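PDB 1GXM: pectate lyase from Cellvibrio cellulosa, which cleaves polygalacturonic acid (pectate) by anti-beta-elimination, this chain being the catalytic module of a family 10 polysaccharide lyase. Local coordinates for residues R12-L16 and M227-T232; V188-W192 and A241-F246; G174-I178 and V222-L226. All coordinates share one frame; numbering follows the deposited sequence. Where two conformers were deposited one is given.

Interaction 1: residues R12-L16 and M227-T232; sequences RMLTL and MTQPQT
Arg12 and Gln231 lead a loop-to-loop contact that lays the N-terminal segment 12-16 over the link between helix 219-226 and helix 233-246. Gln231 is the centre of an inverse gamma turn in that link. Its backbone N donates to Arg12 O at 2.7 Å, with an N-H...O angle of 160°. Arg12 is modelled in two conformations. In one, NE and NH2 both turn to Gln231 O in weak, bent bonds, a grip that should be read with caution. In that conformation Gln231 CB lies over one face of the guanidinium, and NH2 also forms a salt bridge with Glu236.

The Gln231 side chain folds back on its own loop. NE2 donates to Gln229 O at 2.8 Å, approaching from above the carbonyl plane, and OE1 bonds to Tyr331. This fixes the amide. Leu14 crosses the Gln231 side chain at about a right angle, with CD1 3.8 Å from Gln231 CD, and CD1 also packs on Met227 CB. Met13 CB points away, yet bends at chi2 and chi3 (-61° and -77°) return SD to 3.6 Å from Pro230 CA. Leu16 CD2 meets Thr228 CG2 at 3.8 Å. Nearby, one water donates to both Thr15 O (2.7 Å) and Met227 O (2.8 Å).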
loop_
_atom_site.group_PDB
_atom_site.type_symbol
_atom_site.label_atom_id
_atom_site.label_comp_id
_atom_site.label_asym_id
_atom_site.label_seq_id
_atom_site.Cartn_x
_atom_site.Cartn_y
_atom_site.Cartn_z
ATOM N N ARG A 12 7.163 -19.536 -12.362
ATOM C CA ARG A 12 7.667 -18.329 -11.735
ATOM C C ARG A 12 6.586 -17.684 -10.829
ATOM O O ARG A 12 6.662 -16.500 -10.559
ATOM C CB ARG A 12 8.155 -17.343 -12.809
ATOM C CG ARG A 12 9.229 -17.873 -13.767
ATOM C CD ARG A 12 10.541 -18.300 -13.136
ATOM N NE ARG A 12 11.280 -17.253 -12.422
ATOM C CZ ARG A 12 12.023 -17.438 -11.321
ATOM N NH1 ARG A 12 12.212 -18.647 -10.795
ATOM N NH2 ARG A 12 12.605 -16.396 -10.743
ATOM N N MET A 13 5.597 -18.450 -10.359
ATOM C CA MET A 13 4.505 -17.898 -9.533
ATOM C C MET A 13 4.574 -18.386 -8.093
ATOM O O MET A 13 4.572 -19.578 -7.828
ATOM C CB MET A 13 3.128 -18.248 -10.094
ATOM C CG MET A 13 2.848 -17.651 -11.455
ATOM S SD MET A 13 2.879 -15.885 -11.480
ATOM C CE MET A 13 1.344 -15.493 -10.773
ATOM N N LEU A 14 4.601 -17.447 -7.160
ATOM C CA LEU A 14 4.624 -17.770 -5.742
ATOM C C LEU A 14 3.219 -17.984 -5.238
ATOM O O LEU A 14 2.257 -17.430 -5.776
ATOM C CB LEU A 14 5.250 -16.614 -4.960
ATOM C CG LEU A 14 6.682 -16.290 -5.350
ATOM C CD1 LEU A 14 7.129 -15.010 -4.666
ATOM C CD2 LEU A 14 7.595 -17.458 -5.001
ATOM N N THR A 15 3.099 -18.766 -4.172
ATOM C CA THR A 15 1.817 -18.929 -3.514
ATOM C C THR A 15 1.278 -17.594 -3.018
ATOM O O THR A 15 2.033 -16.709 -2.624
ATOM C CB THR A 15 1.922 -19.930 -2.350
ATOM O OG1 THR A 15 0.618 -20.182 -1.818
ATOM C CG2 THR A 15 2.724 -19.361 -1.174
ATOM N N LEU A 16 -0.035 -17.461 -3.052
ATOM C CA LEU A 16 -0.703 -16.318 -2.465
ATOM C C LEU A 16 -1.074 -16.594 -1.011
ATOM O O LEU A 16 -1.517 -15.695 -0.302
ATOM C CB LEU A 16 -1.947 -15.959 -3.271
ATOM C CG LEU A 16 -1.683 -15.443 -4.688
ATOM C CD1 LEU A 16 -3.005 -15.351 -5.455
ATOM C CD2 LEU A 16 -0.950 -14.095 -4.694
ATOM N N MET A 227 5.444 -9.939 -4.998
ATOM C CA MET A 227 5.405 -11.366 -4.827
ATOM C C MET A 227 4.149 -12.008 -5.429
ATOM O O MET A 227 4.102 -13.230 -5.524
ATOM C CB MET A 227 5.570 -11.717 -3.353
ATOM C CG MET A 227 6.974 -11.464 -2.889
ATOM S SD MET A 227 7.215 -11.587 -1.134
ATOM C CE MET A 227 7.635 -13.303 -0.927
ATOM N N THR A 228 3.163 -11.212 -5.837
ATOM C CA THR A 228 2.011 -11.744 -6.561
ATOM C C THR A 228 2.313 -11.852 -8.062
ATOM O O THR A 228 1.546 -12.466 -8.796
ATOM C CB THR A 228 0.733 -10.882 -6.409
ATOM O OG1 THR A 228 0.900 -9.637 -7.115
ATOM C CG2 THR A 228 0.389 -10.543 -4.932
ATOM N N GLN A 229 3.377 -11.206 -8.519
ATOM C CA GLN A 229 3.679 -11.112 -9.944
ATOM C C GLN A 229 4.504 -12.282 -10.430
ATOM O O GLN A 229 5.165 -12.960 -9.642
ATOM C CB GLN A 229 4.412 -9.802 -10.229
ATOM C CG GLN A 229 3.564 -8.602 -9.927
ATOM C CD GLN A 229 2.271 -8.656 -10.735
ATOM O OE1 GLN A 229 2.307 -8.505 -11.952
ATOM N NE2 GLN A 229 1.153 -8.927 -10.078
ATOM N N PRO A 230 4.443 -12.547 -11.740
ATOM C CA PRO A 230 5.387 -13.495 -12.319
ATOM C C PRO A 230 6.790 -13.092 -11.922
ATOM O O PRO A 230 7.178 -11.942 -12.118
ATOM C CB PRO A 230 5.168 -13.332 -13.827
ATOM C CG PRO A 230 3.785 -12.845 -13.975
ATOM C CD PRO A 230 3.551 -11.983 -12.768
ATOM N N GLN A 231 7.507 -14.034 -11.335
ATOM C CA GLN A 231 8.829 -13.768 -10.787
ATOM C C GLN A 231 9.898 -13.820 -11.876
ATOM O O GLN A 231 10.659 -14.756 -11.974
ATOM C CB GLN A 231 9.150 -14.725 -9.650
ATOM C CG GLN A 231 8.220 -14.587 -8.462
ATOM C CD GLN A 231 8.351 -13.240 -7.777
ATOM O OE1 GLN A 231 9.388 -12.944 -7.180
ATOM N NE2 GLN A 231 7.308 -12.428 -7.868
ATOM N N THR A 232 9.967 -12.763 -12.649
ATOM C CA THR A 232 11.023 -12.616 -13.628
ATOM C C THR A 232 12.348 -12.518 -12.879
ATOM O O THR A 232 12.382 -12.284 -11.661
ATOM C CB THR A 232 10.836 -11.341 -14.469
ATOM O OG1 THR A 232 11.006 -10.183 -13.645
ATOM C CG2 THR A 232 9.424 -11.197 -15.032
HETATM O O HOH W 1 4.125 -14.765 -7.799
HETATM O O HOH W 2 1.451 -15.430 -7.243
HETATM O O HOH W 3 2.780 -14.244 -3.285
#

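Interaction 2: residues V188-W192 and A241-F246; sequences VLTVW and AGVAWF
Val191 sets one methyl over the six-membered ring of the Trp245 indole. This CH-pi contact organises the meeting of segment 188-192 with the C-terminal end of helix 233-246. The segment is strand 188-189, paired antiparallel with strand 184-185, and the loop after it. CG2 stands 3.5 Å from the ring centroid, only 7° off the ring normal. The two side chains cross at about a right angle. Trp245 CG is anti to the backbone N (chi1 179°), which carries the ring out beneath this methyl. The other methyl, CG1, touches Trp245 CE3 at 3.5 Å and also reaches Gly242 CA.

Thr190 comes obliquely to the pyrrole end of the indole, with CB 3.7 Å from Trp245 CD1. The polar ends turn elsewhere: Thr190 OG1 bonds to Trp183 O, and Trp245 NE1 to Asn286 OD1. One turn earlier in the helix, Ala241 CB packs on Leu189 CB at 3.7 Å.

Small residues let the backbones come close. Gly242 CA lies 3.5 Å from Thr190 O, a CA-H...O contact. No direct hydrogen bond joins the segments, so dispersion and CH-pi contact carry the direct meeting. A water bridges Leu189 O and Ala241 O, giving the latter a second donor beside Trp245 N.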
loop_
_atom_site.group_PDB
_atom_site.type_symbol
_atom_site.label_atom_id
_atom_site.label_comp_id
_atom_site.label_asym_id
_atom_site.label_seq_id
_atom_site.Cartn_x
_atom_site.Cartn_y
_atom_site.Cartn_z
ATOM N N VAL A 188 23.341 -0.572 -3.708
ATOM C CA VAL A 188 22.660 -1.781 -3.229
ATOM C C VAL A 188 21.142 -1.569 -3.262
ATOM O O VAL A 188 20.643 -0.601 -2.724
ATOM C CB VAL A 188 23.059 -2.103 -1.793
ATOM C CG1 VAL A 188 22.303 -3.314 -1.245
ATOM C CG2 VAL A 188 24.576 -2.334 -1.714
ATOM N N LEU A 189 20.411 -2.471 -3.892
ATOM C CA LEU A 189 18.966 -2.349 -3.980
ATOM C C LEU A 189 18.332 -2.554 -2.604
ATOM O O LEU A 189 18.663 -3.514 -1.914
ATOM C CB LEU A 189 18.424 -3.398 -4.938
ATOM C CG LEU A 189 17.138 -3.143 -5.662
ATOM C CD1 LEU A 189 17.114 -1.805 -6.435
ATOM C CD2 LEU A 189 16.924 -4.313 -6.646
ATOM N N THR A 190 17.411 -1.667 -2.216
ATOM C CA THR A 190 16.778 -1.723 -0.898
ATOM C C THR A 190 15.273 -1.744 -1.040
ATOM O O THR A 190 14.732 -2.716 -1.498
ATOM C CB THR A 190 17.284 -0.603 0.047
ATOM O OG1 THR A 190 17.039 0.701 -0.494
ATOM C CG2 THR A 190 18.809 -0.723 0.247
ATOM N N VAL A 191 14.597 -0.672 -0.640
ATOM C CA VAL A 191 13.140 -0.640 -0.608
ATOM C C VAL A 191 12.651 0.707 -1.143
ATOM O O VAL A 191 13.271 1.258 -2.048
ATOM C CB VAL A 191 12.572 -1.031 0.771
ATOM C CG1 VAL A 191 12.892 -2.475 1.070
ATOM C CG2 VAL A 191 13.061 -0.109 1.889
ATOM N N TRP A 192 11.541 1.211 -0.616
ATOM C CA TRP A 192 10.887 2.371 -1.167
ATOM C C TRP A 192 10.582 3.355 -0.070
ATOM O O TRP A 192 10.421 3.003 1.086
ATOM C CB TRP A 192 9.548 1.991 -1.851
ATOM C CG TRP A 192 9.755 1.059 -2.985
ATOM C CD1 TRP A 192 9.877 1.389 -4.295
ATOM C CD2 TRP A 192 9.968 -0.353 -2.908
ATOM N NE1 TRP A 192 10.127 0.274 -5.039
ATOM C CE2 TRP A 192 10.187 -0.815 -4.219
ATOM C CE3 TRP A 192 9.958 -1.280 -1.866
ATOM C CZ2 TRP A 192 10.428 -2.153 -4.507
ATOM C CZ3 TRP A 192 10.197 -2.591 -2.141
ATOM C CH2 TRP A 192 10.455 -3.024 -3.450
ATOM N N ALA A 241 16.059 -8.532 -2.651
ATOM C CA ALA A 241 16.803 -7.410 -2.091
ATOM C C ALA A 241 15.972 -6.703 -1.034
ATOM O O ALA A 241 16.479 -6.325 0.008
ATOM C CB ALA A 241 17.179 -6.431 -3.160
ATOM N N GLY A 242 14.692 -6.504 -1.280
ATOM C CA GLY A 242 13.854 -5.835 -0.293
ATOM C C GLY A 242 13.694 -6.650 0.981
ATOM O O GLY A 242 13.727 -6.135 2.101
ATOM N N VAL A 243 13.522 -7.945 0.821
ATOM C CA VAL A 243 13.399 -8.827 1.963
ATOM C C VAL A 243 14.718 -8.864 2.736
ATOM O O VAL A 243 14.728 -8.834 3.961
ATOM C CB VAL A 243 12.994 -10.243 1.531
ATOM C CG1 VAL A 243 13.186 -11.238 2.664
ATOM C CG2 VAL A 243 11.563 -10.232 1.013
ATOM N N ALA A 244 15.833 -8.896 2.024
ATOM C CA ALA A 244 17.142 -8.870 2.664
ATOM C C ALA A 244 17.319 -7.587 3.473
ATOM O O ALA A 244 17.905 -7.585 4.534
ATOM C CB ALA A 244 18.234 -9.009 1.658
ATOM N N TRP A 245 16.822 -6.478 2.944
ATOM C CA TRP A 245 16.890 -5.218 3.659
ATOM C C TRP A 245 16.111 -5.313 4.953
ATOM O O TRP A 245 16.605 -4.921 5.994
ATOM C CB TRP A 245 16.399 -4.077 2.770
ATOM C CG TRP A 245 16.411 -2.747 3.423
ATOM C CD1 TRP A 245 17.438 -1.873 3.487
ATOM C CD2 TRP A 245 15.328 -2.155 4.131
ATOM N NE1 TRP A 245 17.068 -0.761 4.199
ATOM C CE2 TRP A 245 15.761 -0.898 4.584
ATOM C CE3 TRP A 245 14.016 -2.550 4.396
ATOM C CZ2 TRP A 245 14.947 -0.043 5.296
ATOM C CZ3 TRP A 245 13.207 -1.699 5.106
ATOM C CH2 TRP A 245 13.670 -0.464 5.544
ATOM N N PHE A 246 14.911 -5.850 4.902
ATOM C CA PHE A 246 14.100 -5.972 6.105
ATOM C C PHE A 246 14.780 -6.876 7.115
ATOM O O PHE A 246 14.702 -6.658 8.322
ATOM C CB PHE A 246 12.724 -6.520 5.782
ATOM C CG PHE A 246 11.713 -5.456 5.528
ATOM C CD1 PHE A 246 11.188 -4.751 6.587
ATOM C CD2 PHE A 246 11.308 -5.132 4.245
ATOM C CE1 PHE A 246 10.286 -3.754 6.387
ATOM C CE2 PHE A 246 10.386 -4.147 4.048
ATOM C CZ PHE A 246 9.882 -3.445 5.106
HETATM O O HOH W 4 19.076 -5.316 0.027
#

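Interaction 3: residues G174-I178 and V222-L226; sequences GTDYI and VLAFL
Two helices of the helix-rich pectate lyase module, helix 161-181 and helix 219-226, pack here through Thr175 and Ile178 on one side and Val222, Phe225 and Leu226 on the other. The axes of the two short segments approach to 11.2 Å and run at 131° between their N-to-C directions, so the pair is nearer antiparallel than parallel. No hydrogen bond crosses the interface, and all five residues are buried.

Ile178 is the central side chain. Its CB points toward the opposite helix and its two branches divide the work. CG2, anti to the backbone N, meets Val222 CG1 at 3.5 Å and Leu226 CD1 at 3.9 Å. CD1, at the end of an extended CG1 branch (chi2 166°), touches Phe225 CD2 at 3.7 Å. Ile178 runs alongside Val222 and Leu226, each pointing the opposite way to it, and meets Phe225 at a slant.

Thr175 lies one turn earlier. Its OG1 sits at the edge of the Phe225 ring, near the ring plane, 3.4 Å from CE2. This is a van der Waals contact with the ring edge; the hydroxyl is bonded to Val171 O of its own helix. The methyl CG2 instead faces Leu226, 4.0 Å from CD2.

Helix 136-148 adds to the same core. Its Leu141 touches both Ile178 and Phe225, and Thr142 also touches Phe225. Val239 of helix 233-246 packs on Leu226. Buried side chains interlocking between inclined helices, as here, are consistent with the alpha/alpha toroid of this family's six-hairpin clan.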
loop_
_atom_site.group_PDB
_atom_site.type_symbol
_atom_site.label_atom_id
_atom_site.label_comp_id
_atom_site.label_asym_id
_atom_site.label_seq_id
_atom_site.Cartn_x
_atom_site.Cartn_y
_atom_site.Cartn_z
ATOM N N GLY A 174 2.632 -0.464 -13.305
ATOM C CA GLY A 174 2.845 -0.248 -11.883
ATOM C C GLY A 174 4.052 -0.999 -11.384
ATOM O O GLY A 174 4.845 -0.505 -10.568
ATOM N N THR A 175 4.208 -2.215 -11.889
ATOM C CA THR A 175 5.364 -3.013 -11.532
ATOM C C THR A 175 6.638 -2.365 -12.021
ATOM O O THR A 175 7.630 -2.307 -11.308
ATOM C CB THR A 175 5.222 -4.415 -12.117
ATOM O OG1 THR A 175 4.080 -5.054 -11.549
ATOM C CG2 THR A 175 6.385 -5.283 -11.707
ATOM N N ASP A 176 6.626 -1.912 -13.268
ATOM C CA ASP A 176 7.750 -1.214 -13.839
ATOM C C ASP A 176 8.113 -0.017 -12.964
ATOM O O ASP A 176 9.281 0.223 -12.682
ATOM C CB ASP A 176 7.420 -0.794 -15.268
ATOM C CG ASP A 176 8.595 -0.220 -15.981
ATOM O OD1 ASP A 176 9.506 -0.996 -16.337
ATOM O OD2 ASP A 176 8.688 1.000 -16.202
ATOM N N TYR A 177 7.097 0.766 -12.577
ATOM C CA TYR A 177 7.330 1.899 -11.696
ATOM C C TYR A 177 8.057 1.491 -10.408
ATOM O O TYR A 177 9.038 2.092 -9.995
ATOM C CB TYR A 177 6.007 2.625 -11.356
ATOM C CG TYR A 177 6.301 3.828 -10.535
ATOM C CD1 TYR A 177 6.417 3.736 -9.151
ATOM C CD2 TYR A 177 6.574 5.041 -11.133
ATOM C CE1 TYR A 177 6.781 4.793 -8.418
ATOM C CE2 TYR A 177 6.938 6.118 -10.400
ATOM C CZ TYR A 177 7.042 5.994 -9.021
ATOM O OH TYR A 177 7.448 7.063 -8.263
ATOM N N ILE A 178 7.517 0.476 -9.763
ATOM C CA ILE A 178 8.052 -0.003 -8.502
ATOM C C ILE A 178 9.512 -0.422 -8.651
ATOM O O ILE A 178 10.350 -0.079 -7.847
ATOM C CB ILE A 178 7.179 -1.136 -7.963
ATOM C CG1 ILE A 178 5.869 -0.546 -7.427
ATOM C CG2 ILE A 178 7.898 -1.923 -6.892
ATOM C CD1 ILE A 178 4.829 -1.558 -7.193
ATOM N N VAL A 222 4.604 -3.290 -0.694
ATOM C CA VAL A 222 5.174 -3.238 -2.043
ATOM C C VAL A 222 5.780 -4.600 -2.372
ATOM O O VAL A 222 5.572 -5.159 -3.439
ATOM C CB VAL A 222 6.236 -2.147 -2.163
ATOM C CG1 VAL A 222 6.835 -2.168 -3.560
ATOM C CG2 VAL A 222 5.651 -0.774 -1.892
ATOM N N LEU A 223 6.554 -5.142 -1.443
ATOM C CA LEU A 223 7.109 -6.479 -1.623
ATOM C C LEU A 223 6.026 -7.534 -1.787
ATOM O O LEU A 223 6.115 -8.411 -2.626
ATOM C CB LEU A 223 8.040 -6.832 -0.475
ATOM C CG LEU A 223 9.308 -6.000 -0.465
ATOM C CD1 LEU A 223 10.057 -6.155 0.860
ATOM C CD2 LEU A 223 10.243 -6.334 -1.611
ATOM N N ALA A 224 4.987 -7.434 -0.985
ATOM C CA ALA A 224 3.894 -8.382 -1.065
ATOM C C ALA A 224 3.259 -8.304 -2.456
ATOM O O ALA A 224 2.987 -9.328 -3.081
ATOM C CB ALA A 224 2.882 -8.090 0.008
ATOM N N PHE A 225 3.018 -7.100 -2.958
ATOM C CA PHE A 225 2.508 -6.968 -4.316
ATOM C C PHE A 225 3.455 -7.593 -5.338
ATOM O O PHE A 225 3.025 -8.329 -6.217
ATOM C CB PHE A 225 2.258 -5.518 -4.712
ATOM C CG PHE A 225 2.079 -5.380 -6.173
ATOM C CD1 PHE A 225 0.954 -5.888 -6.789
ATOM C CD2 PHE A 225 3.100 -4.876 -6.947
ATOM C CE1 PHE A 225 0.847 -5.858 -8.172
ATOM C CE2 PHE A 225 2.998 -4.859 -8.309
ATOM C CZ PHE A 225 1.857 -5.331 -8.914
ATOM N N LEU A 226 4.735 -7.289 -5.249
ATOM C CA LEU A 226 5.688 -7.865 -6.195
ATOM C C LEU A 226 5.672 -9.366 -6.167
ATOM O O LEU A 226 5.842 -9.997 -7.206
ATOM C CB LEU A 226 7.097 -7.354 -5.963
ATOM C CG LEU A 226 7.345 -5.909 -6.360
ATOM C CD1 LEU A 226 8.776 -5.567 -5.935
ATOM C CD2 LEU A 226 7.139 -5.636 -7.838
#

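Overall arrangement
Interaction 3 lies deepest, about 10 Å from the centre of the chain, against 18 Å for interaction 1 and 16 Å for interaction 2. It also joins the other two. Helix 219-226 runs straight into the loop of interaction 1, where Gln231 NE2 lies 2.9 Å from Leu226 O, a probable hydrogen bond. Toward interaction 2, Trp192 NE1 probably bonds to Ile178 O at 2.8 Å, and Leu223 CD1 packs on Phe246 CD2 at 3.8 Å. Centres of interactions 1 and 3 are about 11 Å apart, those of 2 and 3 about 13 Å. Interactions 1 and 2 do not touch; their nearest atoms are about 5 Å apart.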